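McyG protein (Microcystis aeruginosa PCC 7806, PDB 4R0M) is a microcystin synthetase component whose adenylation domain binds phenylalanyl-adenylate and probably activates its acid substrate for loading onto the adjoining peptidyl carrier protein. Local coordinates at residues 373-376 with 380-383; 445-450 with 511-516; 453-458 with 504-509. All blocks are in the same frame, centred on the assembly; numbering follows the deposited sequence.

Contact 1: 373-376 with 380-383; sequences RIVD and NPLP
Asp376 OD1 accepts the backbone N-H of Asn380 at 2.8 Å (N to OD1) and, weakly, that of Glu378, two residues on from the aspartate, as in an Asx turn. The Asn380 amide arrives on the syn side of the carboxylate but 33° out of its plane. What brings OD1 there is the first torsion of the aspartate, which sets CG between the backbone N and the carbonyl carbon (chi1 56°) and folds the carboxylate back over the turn. With an alanine here the amide of Asn380 would probably lose its side-chain acceptor, that of Glu378 its weak one, and the turn would be freer to move.

Two backbone bonds join the strand end to segment 380-383. Leu382 N reaches Ile374 O at 2.9 Å, almost straight and in the carbonyl plane, while Asp376 N donates to Asn380 O at 3.1 Å. They flank Val375 and Pro381, which form a non-hydrogen-bonded antiparallel pair with their CA atoms 4.3 Å apart, a position at which the missing N-H of proline costs no bond to the strand. Val375 CG1 lies against Pro381 N at 3.7 Å. Leu382 divides its methyls: CD1 rests on Val375 O at 3.7 Å and CD2 on the side chain of Asp376, 3.8 Å from its CB.

Arg373 and Val375 turn their backbone groups the other way and bond to Gln391 and Arg389 of strand 388-394. The turn thus folds segment 380-383 back, through a single antiparallel bridge, on the edge of strand 370-375 opposite strand 388-394. It lies at the margin of the antiparallel sheet that includes both strands, consistent with the beta-rich subdomain in the N-terminal part of adenylate-forming enzymes.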
# COMPACT_ATOMS: atom_id res chain seq x y z
N ARG A 373 6.76 20.45 1.66
CA ARG A 373 8.05 21.15 1.60
C ARG A 373 9.25 20.21 1.70
O ARG A 373 9.15 19.09 2.22
CB ARG A 373 8.13 22.25 2.66
CG ARG A 373 8.26 21.76 4.09
CD ARG A 373 8.35 22.92 5.07
NE ARG A 373 8.82 22.49 6.38
CZ ARG A 373 8.93 23.30 7.44
NH1 ARG A 373 8.62 24.58 7.34
NH2 ARG A 373 9.37 22.82 8.59
N ILE A 374 10.39 20.68 1.20
CA ILE A 374 11.66 19.95 1.25
C ILE A 374 12.65 20.76 2.08
O ILE A 374 13.03 21.88 1.70
CB ILE A 374 12.22 19.69 -0.17
CG1 ILE A 374 11.28 18.79 -0.98
CG2 ILE A 374 13.63 19.12 -0.11
CD1 ILE A 374 11.12 17.36 -0.47
N VAL A 375 13.07 20.20 3.22
CA VAL A 375 13.95 20.90 4.15
C VAL A 375 15.30 20.20 4.35
O VAL A 375 15.46 19.03 4.01
CB VAL A 375 13.29 21.11 5.54
CG1 VAL A 375 12.10 22.06 5.42
CG2 VAL A 375 12.88 19.79 6.16
N ASP A 376 16.26 20.94 4.91
CA ASP A 376 17.55 20.38 5.31
C ASP A 376 17.46 19.82 6.73
O ASP A 376 16.38 19.75 7.32
CB ASP A 376 18.66 21.43 5.20
CG ASP A 376 18.37 22.71 5.99
OD1 ASP A 376 17.52 22.69 6.91
OD2 ASP A 376 19.00 23.74 5.69
N ASN A 380 15.11 24.00 7.67
CA ASN A 380 15.02 25.18 6.81
C ASN A 380 14.73 24.76 5.37
O ASN A 380 15.42 23.89 4.83
CB ASN A 380 16.31 26.01 6.87
CG ASN A 380 16.46 26.76 8.18
OD1 ASN A 380 15.55 27.47 8.61
ND2 ASN A 380 17.62 26.60 8.81
N PRO A 381 13.70 25.38 4.74
CA PRO A 381 13.34 25.06 3.36
C PRO A 381 14.52 25.24 2.40
O PRO A 381 15.22 26.25 2.46
CB PRO A 381 12.23 26.08 3.05
CG PRO A 381 11.63 26.39 4.37
CD PRO A 381 12.77 26.36 5.34
N LEU A 382 14.74 24.24 1.56
CA LEU A 382 15.83 24.24 0.60
C LEU A 382 15.38 24.81 -0.75
O LEU A 382 14.19 24.79 -1.05
CB LEU A 382 16.37 22.81 0.41
CG LEU A 382 17.16 22.17 1.55
CD1 LEU A 382 17.31 20.68 1.32
CD2 LEU A 382 18.53 22.83 1.71
N PRO A 383 16.34 25.33 -1.55
CA PRO A 383 16.00 25.75 -2.91
C PRO A 383 15.55 24.58 -3.77
O PRO A 383 15.94 23.44 -3.52
CB PRO A 383 17.33 26.33 -3.44
CG PRO A 383 18.39 25.78 -2.54
CD PRO A 383 17.73 25.66 -1.20

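Contact 2: 445-450 with 511-516; sequences VNYFAH and FGIAPA
Tyr447 and Phe511 mark the nearest approach of the two backbones, and even there their CA atoms stand 8.9 Å apart, so the contact rests mainly on side chains. Segment 445-450 leaves the short strand 445-447 through Phe448, the N-cap residue, and enters helix 449-457. Segment 511-516 does the reverse: helix 498-511 finishes at Phe511, and Gly512, with a positive phi of 87°, swings the chain out of the helical path. A side chain at that position would be pressed against the carbonyl oxygen of Phe511, which accounts for glycine there. The swing delivers Ile513 to the aromatic ring of Tyr447.

The two side chains meet from opposite directions. Ile513 CD1 sits over the centre of the tyrosine ring, 3.5 Å from the centroid and only 6° from the ring normal, a CH-pi contact of nearly ideal placement. CG1 follows it over the rim and lies 3.8 Å from Tyr447 CE1. The other branch reaches farther out, bringing CG2 to 3.4 Å from Tyr447 OH. This grip depends on the first torsion of the isoleucine, which holds CG1 between the backbone N and the carbonyl carbon (chi1 54°) and lets both branches bear on the tyrosine at once.

Phe511 adds a looser apolar touch, its CD1 lying 4.4 Å from Tyr447 CD1. Its ring continues onto helix 449-457, where it packs on Glu451 and Leu452, while Ile513 also leans on Ile442 of the strand paired with 445-447. The cluster joins the end of helix 498-511 and the loop after it to a two-stranded antiparallel hairpin followed at once by a helix, a layout consistent with the region around motif A8 in the small C-terminal subdomain of adenylation domains.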
# COMPACT_ATOMS: atom_id res chain seq x y z
N VAL A 445 29.40 8.77 -4.06
CA VAL A 445 28.49 8.76 -5.21
C VAL A 445 27.13 8.16 -4.84
O VAL A 445 27.06 7.03 -4.34
CB VAL A 445 29.09 7.99 -6.41
CG1 VAL A 445 28.17 8.04 -7.62
CG2 VAL A 445 30.47 8.54 -6.78
N ASN A 446 26.07 8.92 -5.08
CA ASN A 446 24.70 8.46 -4.81
C ASN A 446 24.21 7.44 -5.83
O ASN A 446 24.28 7.67 -7.04
CB ASN A 446 23.73 9.65 -4.78
CG ASN A 446 23.86 10.47 -3.51
OD1 ASN A 446 23.97 9.94 -2.41
ND2 ASN A 446 23.83 11.79 -3.67
N TYR A 447 23.73 6.31 -5.33
CA TYR A 447 23.07 5.30 -6.15
C TYR A 447 21.64 5.09 -5.66
O TYR A 447 21.34 5.33 -4.49
CB TYR A 447 23.84 3.98 -6.15
CG TYR A 447 25.19 4.06 -6.83
CD1 TYR A 447 25.31 3.81 -8.20
CD2 TYR A 447 26.34 4.40 -6.12
CE1 TYR A 447 26.54 3.89 -8.84
CE2 TYR A 447 27.57 4.48 -6.74
CZ TYR A 447 27.67 4.23 -8.10
OH TYR A 447 28.89 4.30 -8.72
N PHE A 448 20.76 4.66 -6.56
CA PHE A 448 19.33 4.57 -6.25
C PHE A 448 18.80 3.16 -6.45
O PHE A 448 18.89 2.60 -7.55
CB PHE A 448 18.54 5.61 -7.05
CG PHE A 448 19.08 7.01 -6.90
CD1 PHE A 448 18.74 7.79 -5.80
CD2 PHE A 448 19.95 7.54 -7.85
CE1 PHE A 448 19.24 9.08 -5.66
CE2 PHE A 448 20.46 8.82 -7.71
CZ PHE A 448 20.10 9.59 -6.62
N ALA A 449 18.23 2.61 -5.38
CA ALA A 449 17.82 1.21 -5.31
C ALA A 449 16.89 0.75 -6.44
O ALA A 449 17.06 -0.34 -6.99
CB ALA A 449 17.20 0.91 -3.95
N HIS A 450 15.90 1.59 -6.77
CA HIS A 450 14.90 1.25 -7.79
C HIS A 450 15.50 1.02 -9.15
O HIS A 450 15.10 0.08 -9.85
CB HIS A 450 13.78 2.28 -7.83
CG HIS A 450 14.14 3.55 -8.57
ND1 HIS A 450 14.87 4.54 -8.00
CD2 HIS A 450 13.83 3.99 -9.86
CE1 HIS A 450 15.02 5.54 -8.88
NE2 HIS A 450 14.39 5.21 -10.02
N PHE A 511 26.24 0.10 -14.26
CA PHE A 511 26.45 1.07 -13.17
C PHE A 511 27.91 1.35 -12.83
O PHE A 511 28.22 2.40 -12.26
CB PHE A 511 25.69 0.63 -11.92
CG PHE A 511 24.19 0.73 -12.05
CD1 PHE A 511 23.53 1.91 -11.72
CD2 PHE A 511 23.45 -0.35 -12.50
CE1 PHE A 511 22.15 2.01 -11.84
CE2 PHE A 511 22.07 -0.26 -12.63
CZ PHE A 511 21.42 0.92 -12.30
N GLY A 512 28.81 0.43 -13.17
CA GLY A 512 30.23 0.59 -12.87
C GLY A 512 30.63 0.10 -11.49
O GLY A 512 31.82 0.10 -11.14
N ILE A 513 29.64 -0.29 -10.69
CA ILE A 513 29.87 -0.89 -9.39
C ILE A 513 29.25 -2.29 -9.35
O ILE A 513 28.35 -2.60 -10.14
CB ILE A 513 29.33 -0.03 -8.22
CG1 ILE A 513 27.84 0.30 -8.43
CG2 ILE A 513 30.17 1.23 -8.05
CD1 ILE A 513 27.11 0.69 -7.17
N ALA A 514 29.72 -3.12 -8.43
CA ALA A 514 29.28 -4.50 -8.36
C ALA A 514 28.65 -4.86 -7.02
O ALA A 514 29.02 -4.29 -5.99
CB ALA A 514 30.45 -5.43 -8.65
N PRO A 515 27.68 -5.78 -7.02
CA PRO A 515 27.18 -6.31 -5.76
C PRO A 515 28.21 -7.21 -5.09
O PRO A 515 28.78 -8.09 -5.75
CB PRO A 515 25.95 -7.12 -6.17
CG PRO A 515 26.15 -7.44 -7.61
CD PRO A 515 26.90 -6.29 -8.18
N ALA A 516 28.47 -6.98 -3.80
CA ALA A 516 29.36 -7.84 -3.03
C ALA A 516 28.74 -9.22 -2.84
O ALA A 516 29.42 -10.24 -3.00
CB ALA A 516 29.69 -7.20 -1.69

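Contact 3: 453-458 with 504-509; sequences ETTIEE and RSHVTQ
His506 and Val507 of helix 498-511 meet Thr455 and Ile456 of helix 449-457, a helix-to-helix contact within the C-terminal alpha/beta subdomain typical of adenylate-forming enzymes. The apolar centre is small: Ile456 CG1 touches Val507 CG2 at 3.9 Å. Beside it the imidazole of His506 reaches across to the neighbouring helix, carried there by a first torsion that sets CG anti to the backbone N (chi1 -161°). His506 ND1 lies 3.5 Å from the methyl CG2 of Thr455, a van der Waals contact rather than a polar bond.

Farther along segment 453-458 the extended chain of Glu458 brings its carboxylate to the imidazole edge. OE1 lies in the ring plane, 3.6 Å from His506 CE1, with the carboxylate turned 80° from the ring. His506 NE2 is farther from Glu458 OE1, at 4.2 Å, so the two groups are not paired, although a nearby carboxylate may slightly favour a protonated imidazole.

Behind this shell, Ile484 of strand 479-486 takes both Ile456 and Val507, so the helices share a strand as their floor. Leu459 packs on His506, and Lys311 of helix 310-320 lies against Glu458. Polar bonds fix the first helix farther out: Glu453 OE2 accepts from Ala469 N and Glu457 OE2 from Ser465 N, while the hydroxyl OG1 of Thr455 turns back to the carbonyl oxygen of Glu451, one helical turn earlier.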
# COMPACT_ATOMS: atom_id res chain seq x y z
N GLU A 453 17.34 -2.30 -8.95
CA GLU A 453 16.31 -3.34 -8.94
C GLU A 453 15.65 -3.54 -10.30
O GLU A 453 15.47 -4.67 -10.74
CB GLU A 453 15.25 -3.04 -7.87
CG GLU A 453 15.70 -3.36 -6.45
CD GLU A 453 15.05 -2.48 -5.40
OE1 GLU A 453 13.94 -1.96 -5.64
OE2 GLU A 453 15.65 -2.31 -4.32
N THR A 454 15.32 -2.44 -10.98
CA THR A 454 14.73 -2.50 -12.32
C THR A 454 15.71 -3.17 -13.29
O THR A 454 15.32 -4.06 -14.05
CB THR A 454 14.34 -1.11 -12.85
OG1 THR A 454 13.50 -0.45 -11.90
CG2 THR A 454 13.59 -1.22 -14.18
N THR A 455 16.97 -2.76 -13.23
CA THR A 455 18.03 -3.31 -14.07
C THR A 455 18.19 -4.82 -13.85
O THR A 455 18.29 -5.58 -14.81
CB THR A 455 19.38 -2.60 -13.83
OG1 THR A 455 19.18 -1.18 -13.91
CG2 THR A 455 20.41 -3.02 -14.86
N ILE A 456 18.18 -5.23 -12.58
CA ILE A 456 18.24 -6.65 -12.21
C ILE A 456 17.03 -7.40 -12.77
O ILE A 456 17.18 -8.50 -13.30
CB ILE A 456 18.30 -6.83 -10.67
CG1 ILE A 456 19.58 -6.21 -10.10
CG2 ILE A 456 18.22 -8.30 -10.29
CD1 ILE A 456 19.44 -5.74 -8.67
N GLU A 457 15.85 -6.80 -12.66
CA GLU A 457 14.60 -7.47 -13.03
C GLU A 457 14.39 -7.61 -14.54
O GLU A 457 13.48 -8.33 -14.98
CB GLU A 457 13.40 -6.81 -12.35
CG GLU A 457 13.34 -7.10 -10.85
CD GLU A 457 12.12 -6.52 -10.16
OE1 GLU A 457 11.50 -5.58 -10.70
OE2 GLU A 457 11.80 -7.00 -9.05
N GLU A 458 15.24 -6.95 -15.34
CA GLU A 458 15.26 -7.14 -16.79
C GLU A 458 15.77 -8.53 -17.16
O GLU A 458 15.41 -9.08 -18.21
CB GLU A 458 16.14 -6.09 -17.46
CG GLU A 458 15.63 -4.66 -17.38
CD GLU A 458 16.68 -3.64 -17.80
OE1 GLU A 458 17.73 -4.04 -18.36
OE2 GLU A 458 16.46 -2.43 -17.56
N ARG A 504 25.46 -10.09 -11.19
CA ARG A 504 26.67 -9.32 -10.87
C ARG A 504 27.24 -8.59 -12.09
O ARG A 504 27.54 -7.40 -12.01
CB ARG A 504 27.74 -10.22 -10.24
CG ARG A 504 28.77 -9.46 -9.42
CD ARG A 504 29.91 -10.35 -8.94
NE ARG A 504 29.46 -11.61 -8.36
CZ ARG A 504 29.04 -11.78 -7.11
NH1 ARG A 504 29.00 -10.75 -6.27
NH2 ARG A 504 28.66 -12.98 -6.69
N SER A 505 27.39 -9.31 -13.20
CA SER A 505 27.95 -8.72 -14.42
C SER A 505 27.05 -7.64 -15.02
O SER A 505 27.53 -6.56 -15.37
CB SER A 505 28.27 -9.81 -15.46
OG SER A 505 27.11 -10.54 -15.80
N HIS A 506 25.76 -7.93 -15.12
CA HIS A 506 24.78 -6.98 -15.66
C HIS A 506 24.74 -5.69 -14.89
O HIS A 506 24.60 -4.61 -15.48
CB HIS A 506 23.40 -7.61 -15.74
CG HIS A 506 22.45 -6.89 -16.68
ND1 HIS A 506 21.47 -6.09 -16.25
CD2 HIS A 506 22.38 -6.89 -18.07
CE1 HIS A 506 20.79 -5.60 -17.30
NE2 HIS A 506 21.35 -6.09 -18.42
N VAL A 507 24.87 -5.78 -13.56
CA VAL A 507 24.92 -4.60 -12.70
C VAL A 507 26.21 -3.79 -12.89
O VAL A 507 26.16 -2.55 -12.91
CB VAL A 507 24.71 -4.96 -11.20
CG1 VAL A 507 25.01 -3.78 -10.29
CG2 VAL A 507 23.28 -5.44 -10.97
N THR A 508 27.34 -4.47 -13.05
CA THR A 508 28.63 -3.80 -13.27
C THR A 508 28.67 -3.08 -14.62
O THR A 508 29.13 -1.94 -14.70
CB THR A 508 29.84 -4.76 -13.19
OG1 THR A 508 29.68 -5.83 -14.12
CG2 THR A 508 29.98 -5.32 -11.81
N GLN A 509 28.18 -3.76 -15.65
CA GLN A 509 28.15 -3.23 -17.01
C GLN A 509 27.38 -1.92 -17.12
O GLN A 509 27.76 -1.03 -17.88
CB GLN A 509 27.57 -4.25 -18.00
CG GLN A 509 28.40 -5.50 -18.21
CD GLN A 509 29.73 -5.24 -18.91
OE1 GLN A 509 29.90 -4.25 -19.62
NE2 GLN A 509 30.68 -6.15 -18.72

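Following the chain from the N terminus, contact 1 comes first and closes a turn of only three residues between strand 370-375 and the run toward strand 388-394. It is complete before contact 2 opens at 445-450, and about 12 Å separates their nearest atoms. Contact 2 closes a much longer excursion of 60 residues, and contact 3 lies wholly within that excursion, bracketing 45 residues; none of the three cross. Contacts 2 and 3 share helix 449-457 and touch, Phe511 CE2 lying 3.3 Å from Thr455 OG1. Together they tie helices 449-457 and 498-511 and the hairpin 440-447 into one unit, whereas contact 1 belongs to the separate beta-rich part.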